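PDB 5TZB: D-aminopeptidase from Burkholderia sp. LK4, which probably cleaves beta-amino acids from the N-termini of peptides, acting as an N-terminal nucleophile (Ntn) hydrolase of peptidase family S58. Local coordinates for residues 67-71 / 169-173; 106-110 / 141-145; 110-114 / 260-264. All blocks are in the same frame, centred on the assembly; numbering follows the deposited sequence.

Contact 1. Residues 67-71 / 169-173; sequences VTVIE and ALAAA
V69 straddles the methyl of A169 with its two branches, a worked case of a branched strand residue gripping a small helix residue. CB of A169 lies 3.8 Å from V69 CG2 and 3.9 Å from V69 CG1, so it rests against the fork of the valine. The torsion of V69 (chi1 -66°) decides the roles of the branches: CG2 sits between the backbone N and the carbonyl carbon and is directed at the helix backbone, where it comes to 3.3 Å from A169 O, while CG1 turns to L170 and meets its CD2 at 4.0 Å. The valine and leucine side chains cross at about a right angle. V69 CG2 also has A173 CB as a neighbour at 4.1 Å, and V67 adds a looser methyl contact to A169 through CG1.

Strand 63-71 here offers V67, V69 and E71 to the end of helix 163-172, whereas T68 and I70 face strand 213-220 on the reverse side. One face of the sheet is thus covered by a helix and the other by a second sheet, consistent with the four-layer alpha-beta-beta-alpha architecture of Ntn hydrolases.

E71 follows a different course. CG of E71 rests against A173 CB at 4.1 Å, and a bend at chi2 (-79°) turns the carboxylate alongside L170, with E71 OE2 3.5 Å from L170 CD2. That CD2 branch does the touching, the two side chains crossing at about a right angle, and the leucine side chain also packs on L126 and N129 of helix 119-129. Water 1 donates to both E71 OE2 and L170 O, the latter at 3.1 Å, linking the acid to a carbonyl in the last turn of the helix. The other carboxylate oxygen, OE1, has a long, weak ion pair with R48.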
# COMPACT_ATOMS: atom_id res chain seq x y z
N VAL C 67 11.81 13.86 24.85
CA VAL C 67 10.71 13.03 24.42
C VAL C 67 9.38 13.75 24.68
O VAL C 67 9.22 14.42 25.71
CB VAL C 67 10.78 11.63 25.10
CG1 VAL C 67 10.97 11.76 26.59
CG2 VAL C 67 9.55 10.79 24.79
N THR C 68 8.47 13.64 23.72
CA THR C 68 7.10 14.14 23.87
C THR C 68 6.13 12.97 23.85
O THR C 68 6.29 12.06 23.04
CB THR C 68 6.73 15.12 22.75
OG1 THR C 68 7.56 16.28 22.86
CG2 THR C 68 5.27 15.54 22.86
N VAL C 69 5.14 12.99 24.74
CA VAL C 69 4.13 11.93 24.73
C VAL C 69 2.75 12.50 24.49
O VAL C 69 2.42 13.62 24.90
CB VAL C 69 4.11 11.11 26.05
CG1 VAL C 69 5.40 10.33 26.21
CG2 VAL C 69 3.89 12.01 27.22
N ILE C 70 1.95 11.72 23.76
CA ILE C 70 0.55 12.02 23.55
C ILE C 70 -0.24 10.87 24.13
O ILE C 70 -0.04 9.71 23.72
CB ILE C 70 0.19 12.16 22.06
CG1 ILE C 70 1.12 13.13 21.34
CG2 ILE C 70 -1.27 12.57 21.89
CD1 ILE C 70 0.97 13.06 19.83
N GLU C 71 -1.13 11.18 25.07
CA GLU C 71 -2.09 10.19 25.54
C GLU C 71 -3.37 10.38 24.74
O GLU C 71 -3.91 11.49 24.71
CB GLU C 71 -2.38 10.33 27.04
CG GLU C 71 -1.18 10.09 27.95
CD GLU C 71 -0.88 8.61 28.17
OE1 GLU C 71 -1.47 7.74 27.48
OE2 GLU C 71 -0.07 8.31 29.08
N ALA C 169 7.82 12.56 31.06
CA ALA C 169 6.87 13.03 30.05
C ALA C 169 5.47 12.49 30.33
O ALA C 169 4.47 13.21 30.25
CB ALA C 169 7.32 12.64 28.64
N LEU C 170 5.39 11.20 30.66
CA LEU C 170 4.13 10.57 30.99
C LEU C 170 3.47 11.23 32.20
O LEU C 170 2.26 11.48 32.21
CB LEU C 170 4.34 9.08 31.25
CG LEU C 170 4.63 8.26 29.99
CD1 LEU C 170 5.03 6.83 30.35
CD2 LEU C 170 3.41 8.27 29.07
N ALA C 171 4.26 11.52 33.22
CA ALA C 171 3.72 12.14 34.44
C ALA C 171 3.25 13.57 34.18
O ALA C 171 2.31 14.04 34.82
CB ALA C 171 4.77 12.12 35.55
N ALA C 172 3.89 14.24 33.23
CA ALA C 172 3.57 15.63 32.89
C ALA C 172 2.44 15.74 31.86
O ALA C 172 1.97 16.84 31.58
CB ALA C 172 4.80 16.33 32.36
N ALA C 173 2.03 14.61 31.30
CA ALA C 173 1.00 14.61 30.26
C ALA C 173 -0.34 15.11 30.80
O ALA C 173 -0.88 14.54 31.74
CB ALA C 173 0.84 13.22 29.67
O HOH W 1 0.22 9.34 31.29

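Contact 2. Residues 106-110 / 141-145; sequences LLTTP and CMPVV
The hydroxyl of T109 is held from two directions, giving to its own chain and accepting from V144 across the contact. T109 OG1 donates to the carbonyl of the next residue, P110 O, at 2.9 Å; it approaches well off the C=O line (134°) and tilted from the carbonyl plane. V144 N in turn points at T109 OG1 over 3.4 Å, a weak bond bent to 141°. The rotamer serves both: T109 OG1 lies between the backbone N and the carbonyl carbon, leaving T109 CG2 beside the N to reach C141 SG at 4.0 Å. P143 CA lies against the hydroxyl, 3.3 Å from T109 OG1.

On the other flank L107 crosses V144 at about a right angle, L107 CD1 meeting V144 CG2 at 3.9 Å among L302, F304 and L98. Water 2 joins T108 OG1 to M142 N, at 2.8 Å and 3.0 Å respectively. C141 and M142 themselves meet the second subunit, where C141 N bonds to H117 NE2 of that subunit.

With its proton given to P110 O, the T109 oxygen acts toward V144 N as acceptor alone, so one buried hydroxyl links the approach to strand 111-115, weakly, to the start of strand 144-148.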
# COMPACT_ATOMS: atom_id res chain seq x y z
N LEU C 106 -5.91 0.05 15.13
CA LEU C 106 -6.17 0.20 16.56
C LEU C 106 -4.96 0.75 17.31
O LEU C 106 -3.94 0.06 17.46
CB LEU C 106 -6.60 -1.14 17.17
CG LEU C 106 -8.02 -1.62 16.81
CD1 LEU C 106 -8.27 -3.09 17.23
CD2 LEU C 106 -9.06 -0.70 17.42
N LEU C 107 -5.09 1.98 17.79
CA LEU C 107 -4.11 2.61 18.66
C LEU C 107 -4.44 2.19 20.09
O LEU C 107 -5.54 2.45 20.58
CB LEU C 107 -4.16 4.14 18.50
CG LEU C 107 -3.26 5.03 19.39
CD1 LEU C 107 -1.78 4.82 19.05
CD2 LEU C 107 -3.64 6.52 19.27
N THR C 108 -3.49 1.52 20.75
CA THR C 108 -3.76 0.90 22.04
C THR C 108 -2.76 1.35 23.09
O THR C 108 -2.70 0.77 24.18
CB THR C 108 -3.71 -0.65 21.94
OG1 THR C 108 -2.41 -1.07 21.52
CG2 THR C 108 -4.74 -1.17 20.94
N THR C 109 -1.95 2.36 22.76
CA THR C 109 -0.87 2.83 23.61
C THR C 109 -0.76 4.35 23.53
O THR C 109 -1.40 4.96 22.68
CB THR C 109 0.50 2.26 23.19
OG1 THR C 109 0.80 2.68 21.85
CG2 THR C 109 0.50 0.73 23.27
N PRO C 110 0.07 4.95 24.39
CA PRO C 110 0.44 6.34 24.08
C PRO C 110 1.27 6.42 22.81
O PRO C 110 1.76 5.40 22.30
CB PRO C 110 1.29 6.77 25.27
CG PRO C 110 1.05 5.77 26.33
CD PRO C 110 0.62 4.50 25.69
N CYS C 141 2.47 -5.70 23.98
CA CYS C 141 2.40 -4.25 23.93
C CYS C 141 3.18 -3.73 22.73
O CYS C 141 4.33 -4.10 22.55
CB CYS C 141 2.96 -3.66 25.23
SG CYS C 141 2.81 -1.87 25.34
N MET C 142 2.55 -2.89 21.92
CA MET C 142 3.20 -2.36 20.71
C MET C 142 3.06 -0.82 20.63
O MET C 142 2.25 -0.31 19.84
CB MET C 142 2.61 -3.02 19.46
CG MET C 142 2.85 -4.55 19.38
SD MET C 142 2.09 -5.30 17.93
CE MET C 142 0.35 -5.11 18.31
N PRO C 143 3.85 -0.09 21.44
CA PRO C 143 3.77 1.39 21.46
C PRO C 143 4.16 2.07 20.14
O PRO C 143 5.00 1.57 19.39
CB PRO C 143 4.75 1.78 22.58
CG PRO C 143 4.95 0.50 23.40
CD PRO C 143 4.82 -0.61 22.41
N VAL C 144 3.54 3.21 19.86
CA VAL C 144 3.88 3.99 18.68
C VAL C 144 4.90 5.05 19.05
O VAL C 144 4.63 5.94 19.84
CB VAL C 144 2.64 4.66 18.05
CG1 VAL C 144 3.06 5.57 16.87
CG2 VAL C 144 1.62 3.60 17.57
N VAL C 145 6.10 4.94 18.48
CA VAL C 145 7.14 5.92 18.71
C VAL C 145 7.62 6.39 17.36
O VAL C 145 7.84 5.58 16.45
CB VAL C 145 8.31 5.35 19.53
CG1 VAL C 145 9.36 6.43 19.79
CG2 VAL C 145 7.81 4.80 20.86
O HOH W 2 -0.36 -2.75 22.50

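Contact 3. Residues 110-114 / 260-264; sequences PIAYT and IVVTI
Y113 and T263 are brought together by like first torsions: Y113 CG and T263 OG1 are both anti to the carbonyl carbon and beside the backbone N (chi1 -63° for the tyrosine). In Y113 this first torsion sends the ring and hydroxyl toward strand 260-266, and the second (-11°) fixes the ring's rotation, with CA nearly in its plane and one face to V261. T263 OG1 donates to Y113 OH at 2.8 Å, lying at the ring edge near its plane. The tyrosine oxygen is also hydrogen-bonded to L217 O on strand 213-220. Two partners therefore fix the end of a buried phenol, and, as T263 supplies one proton, the phenol can offer its own to L217. T263 N also lies near Y113 OH, but at too poor an angle to count as a bond.

V261 sends CG2, its branch between the backbone N and the carbonyl carbon, to the middle of the ring face. V261 CG2 stands 3.6 Å from the centroid of the Y113 ring, almost exactly on the ring normal, a CH-pi contact of nearly ideal placement. The tyrosine and valine slide past each other in opposite directions, each reaching toward the other's strand. Farther along, I111 and T263 meet tip to tip, with CD1 of I111 3.9 Å from CG2 of T263, so the threonine uses its hydroxyl on the tyrosine and its methyl on the isoleucine. M146 of strand 144-148 packs beside both I111 and T263.

The axes of segments 111-114 and 260-264 come within 9.3 Å, running nearly antiparallel (159°) yet in different sheets. Packing of two sheets face to face through their side chains, near the centre of the chain, is consistent with the central beta-sandwich of an Ntn-type hydrolase.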
# COMPACT_ATOMS: atom_id res chain seq x y z
N PRO C 110 0.07 4.95 24.39
CA PRO C 110 0.44 6.34 24.08
C PRO C 110 1.27 6.42 22.81
O PRO C 110 1.76 5.40 22.30
CB PRO C 110 1.29 6.77 25.27
CG PRO C 110 1.05 5.77 26.33
CD PRO C 110 0.62 4.50 25.69
N ILE C 111 1.41 7.64 22.32
CA ILE C 111 2.29 7.99 21.23
C ILE C 111 3.44 8.82 21.76
O ILE C 111 3.22 9.71 22.57
CB ILE C 111 1.56 8.81 20.16
CG1 ILE C 111 0.39 8.02 19.59
CG2 ILE C 111 2.52 9.24 19.04
CD1 ILE C 111 -0.62 8.90 18.86
N ALA C 112 4.65 8.54 21.30
CA ALA C 112 5.80 9.31 21.73
C ALA C 112 6.63 9.79 20.53
O ALA C 112 6.71 9.12 19.50
CB ALA C 112 6.64 8.51 22.70
N TYR C 113 7.16 11.00 20.66
CA TYR C 113 8.13 11.57 19.73
C TYR C 113 9.50 11.64 20.40
O TYR C 113 9.59 12.07 21.55
CB TYR C 113 7.75 12.98 19.31
CG TYR C 113 6.46 13.18 18.55
CD1 TYR C 113 5.74 12.12 18.02
CD2 TYR C 113 5.97 14.47 18.35
CE1 TYR C 113 4.56 12.34 17.31
CE2 TYR C 113 4.81 14.70 17.64
CZ TYR C 113 4.11 13.64 17.13
OH TYR C 113 2.95 13.89 16.44
N THR C 114 10.57 11.29 19.69
CA THR C 114 11.92 11.53 20.22
C THR C 114 12.93 11.65 19.06
O THR C 114 12.52 11.87 17.94
CB THR C 114 12.33 10.41 21.21
OG1 THR C 114 13.55 10.77 21.87
CG2 THR C 114 12.47 9.08 20.51
N ILE C 260 9.52 15.28 9.42
CA ILE C 260 8.46 15.80 10.27
C ILE C 260 7.49 14.69 10.62
O ILE C 260 6.98 13.98 9.75
CB ILE C 260 7.69 17.00 9.62
CG1 ILE C 260 6.53 17.44 10.53
CG2 ILE C 260 7.18 16.67 8.21
CD1 ILE C 260 5.78 18.68 10.05
N VAL C 261 7.24 14.53 11.92
CA VAL C 261 6.24 13.57 12.36
C VAL C 261 4.99 14.35 12.75
O VAL C 261 5.07 15.44 13.31
CB VAL C 261 6.74 12.68 13.53
CG1 VAL C 261 7.94 11.84 13.07
CG2 VAL C 261 7.12 13.50 14.72
N VAL C 262 3.84 13.82 12.35
CA VAL C 262 2.55 14.48 12.56
C VAL C 262 1.57 13.52 13.25
O VAL C 262 1.44 12.38 12.82
CB VAL C 262 1.92 14.96 11.22
CG1 VAL C 262 0.62 15.69 11.48
CG2 VAL C 262 2.87 15.89 10.47
N THR C 263 0.92 13.98 14.31
CA THR C 263 -0.23 13.26 14.83
C THR C 263 -1.45 14.14 14.68
O THR C 263 -1.43 15.30 15.08
CB THR C 263 -0.09 12.84 16.32
OG1 THR C 263 1.01 11.93 16.47
CG2 THR C 263 -1.36 12.12 16.78
N ILE C 264 -2.48 13.60 14.03
CA ILE C 264 -3.78 14.24 13.91
C ILE C 264 -4.76 13.55 14.85
O ILE C 264 -4.85 12.32 14.84
CB ILE C 264 -4.30 14.16 12.47
CG1 ILE C 264 -3.42 15.01 11.54
CG2 ILE C 264 -5.77 14.62 12.40
CD1 ILE C 264 -3.63 14.69 10.04

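All three contacts reach one mixed sheet but at different depths. Contact 3 lies at its inner face, its centre about 4 Å from the centre of the chain, where an aromatic ring and its hydroxyl join the two sheets. Contact 1 lies on the opposite face, about 13 Å on the same measure and only partly buried, and relies on small methyls with a water-bridged carboxylate at its edge. Contact 2 is at about 15 Å, yet its touching residues are all buried, and C141 and M142 also meet a neighbouring subunit; there a threonine hydroxyl, with one weak bond across, and a bridging water are set among apolar packing. Contacts 2 and 3 share P110, and backbone bonds join strand 111-115 to 63-71 and 144-148.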